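Local coordinates for protein PHOX (PDB 4A9V) that hydrolyses phosphate monoesters as an alkaline phosphatase, using a complex iron-calcium cofactor bound within a beta-propeller, at residues Ala115-Ser120 against Gly174-Cys179. Residues are numbered along the deposited sequence; the frame is centred on the assembly and turned at random.
Sequences ACEGVS and GTFQNC. With FEO (mu-oxo-diiron), chain S.
Glu-117 reaches across to the turn at Phe-176 and Gln-177, and its side chain can be followed atom by atom. Glu-117 CB lies 3.9 Å from Phe-176 CB. The chain then runs out extended (chi2 -172°), which carries the carboxylate past Phe-176 CB to the backbone beyond. There Glu-117 OE1 accepts a hydrogen bond from Gln-177 N at 3.0 Å; the bond is bent, 146° at the hydrogen, and arrives on the anti side of the carboxylate, out of its plane. Glu-117 OE1 also sits 3.3 Å from Phe-176 CB. The other oxygen, Glu-117 OE2, takes a 2.6 Å hydrogen bond from a water that also donates to Gln-177 OE1, and the bend of the glutamine at chi2 brings its amide round to that water. One carboxylate thus holds the backbone of Gln-177 directly and its side chain through a water.

A step along, the amide of Asn-178 packs on Gly-118, with Asn-178 OD1 3.2 Å from Gly-118 CA. The other end of that amide is tied down: Asn-178 ND2 donates to Thr-175 OG1 at 2.9 Å and also bonds Thr-191, while the hydroxyl of Thr-175 has its strongest partner in the carboxylate of Glu-193.

Next in the chain, Cys-179 SG binds FE1 of the mu-oxo-diiron group at 2.5 Å, joined there by Glu-90 and Glu-194. The contact therefore connects the starts of strands 118-127 and 178-183, which belong to two different sheets of the PhoX beta-propeller, beside the iron-calcium cofactor site.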
loop_
_atom_site.group_PDB
_atom_site.type_symbol
_atom_site.label_atom_id
_atom_site.label_comp_id
_atom_site.label_asym_id
_atom_site.label_seq_id
_atom_site.Cartn_x
_atom_site.Cartn_y
_atom_site.Cartn_z
ATOM N N ALA A 115 2.685 -14.182 12.230
ATOM C CA ALA A 115 2.350 -13.290 13.331
ATOM C C ALA A 115 2.839 -11.866 13.082
ATOM O O ALA A 115 2.299 -10.913 13.641
ATOM C CB ALA A 115 2.938 -13.824 14.624
ATOM N N CYS A 116 3.919 -11.733 12.319
ATOM C CA CYS A 116 4.490 -10.430 12.006
ATOM C C CYS A 116 3.637 -9.601 11.064
ATOM O O CYS A 116 3.908 -8.415 10.912
ATOM C CB CYS A 116 5.852 -10.605 11.346
ATOM S SG CYS A 116 7.200 -11.105 12.433
ATOM N N GLU A 117 2.785 -10.261 10.282
ATOM C CA GLU A 117 2.073 -9.610 9.190
ATOM C C GLU A 117 0.626 -9.376 9.580
ATOM O O GLU A 117 0.125 -9.981 10.524
ATOM C CB GLU A 117 2.165 -10.464 7.927
ATOM C CG GLU A 117 3.613 -10.795 7.579
ATOM C CD GLU A 117 3.832 -11.478 6.247
ATOM O OE1 GLU A 117 2.917 -11.552 5.410
ATOM O OE2 GLU A 117 4.962 -11.986 6.064
ATOM N N GLY A 118 -0.033 -8.484 8.851
ATOM C CA GLY A 118 -1.431 -8.169 9.107
ATOM C C GLY A 118 -1.591 -6.696 9.409
ATOM O O GLY A 118 -1.113 -5.844 8.652
ATOM N N VAL A 119 -2.277 -6.403 10.510
ATOM C CA VAL A 119 -2.549 -5.040 10.933
ATOM C C VAL A 119 -2.295 -4.942 12.433
ATOM O O VAL A 119 -2.550 -5.882 13.193
ATOM C CB VAL A 119 -3.996 -4.622 10.576
ATOM C CG1 VAL A 119 -4.329 -3.241 11.119
ATOM C CG2 VAL A 119 -4.192 -4.654 9.065
ATOM N N SER A 120 -1.775 -3.793 12.847
ATOM C CA SER A 120 -1.711 -3.420 14.259
ATOM C C SER A 120 -2.605 -2.204 14.474
ATOM O O SER A 120 -2.397 -1.166 13.854
ATOM C CB SER A 120 -0.276 -3.052 14.631
ATOM O OG SER A 120 0.607 -4.130 14.443
ATOM N N GLY A 174 -6.388 -15.454 8.276
ATOM C CA GLY A 174 -5.331 -14.490 8.057
ATOM C C GLY A 174 -5.598 -13.448 7.001
ATOM O O GLY A 174 -6.328 -13.670 6.025
ATOM N N THR A 175 -4.968 -12.302 7.221
ATOM C CA THR A 175 -4.593 -11.377 6.181
ATOM C C THR A 175 -3.100 -11.124 6.352
ATOM O O THR A 175 -2.599 -11.101 7.482
ATOM C CB THR A 175 -5.430 -10.079 6.290
ATOM O OG1 THR A 175 -5.140 -9.210 5.200
ATOM C CG2 THR A 175 -5.181 -9.340 7.592
ATOM N N PHE A 176 -2.369 -11.167 5.243
ATOM C CA PHE A 176 -0.923 -11.048 5.279
ATOM C C PHE A 176 -0.450 -10.367 3.994
ATOM O O PHE A 176 -1.258 -10.080 3.111
ATOM C CB PHE A 176 -0.243 -12.418 5.512
ATOM C CG PHE A 176 -0.693 -13.513 4.567
ATOM C CD1 PHE A 176 -0.164 -13.602 3.285
ATOM C CD2 PHE A 176 -1.605 -14.472 4.968
ATOM C CE1 PHE A 176 -0.586 -14.585 2.409
ATOM C CE2 PHE A 176 -2.000 -15.483 4.108
ATOM C CZ PHE A 176 -1.522 -15.512 2.815
ATOM N N GLN A 177 0.815 -9.969 3.958
ATOM C CA GLN A 177 1.342 -9.176 2.847
ATOM C C GLN A 177 0.485 -7.922 2.652
ATOM O O GLN A 177 0.314 -7.405 1.545
ATOM C CB GLN A 177 1.501 -10.011 1.572
ATOM C CG GLN A 177 2.589 -11.075 1.687
ATOM C CD GLN A 177 4.028 -10.572 1.559
ATOM O OE1 GLN A 177 4.967 -11.343 1.772
ATOM N NE2 GLN A 177 4.210 -9.373 1.039
ATOM N N ASN A 178 0.155 -7.317 3.783
ATOM C CA ASN A 178 -0.647 -6.098 3.850
ATOM C C ASN A 178 0.178 -4.872 3.504
ATOM O O ASN A 178 1.087 -4.493 4.242
ATOM C CB ASN A 178 -1.222 -5.927 5.247
ATOM C CG ASN A 178 -2.051 -7.102 5.653
ATOM O OD1 ASN A 178 -1.516 -8.174 5.942
ATOM N ND2 ASN A 178 -3.361 -6.968 5.489
ATOM N N CYS A 179 -0.131 -4.287 2.354
ATOM C CA CYS A 179 0.668 -3.244 1.748
ATOM C C CYS A 179 0.151 -1.889 2.219
ATOM O O CYS A 179 0.571 -1.395 3.265
ATOM C CB CYS A 179 0.623 -3.412 0.231
ATOM S SG CYS A 179 1.598 -2.206 -0.664
HETATM FE FE1 FEO S . 3.789 -3.286 -0.908
HETATM FE FE2 FEO S . 3.612 -2.164 -4.190
HETATM O O FEO S . 4.313 -2.131 -2.392
HETATM O O HOH W 1 5.630 -13.074 3.781
HETATM O O HOH W 2 4.832 -1.807 0.270
HETATM O O HOH W 3 5.813 -4.166 -1.440
#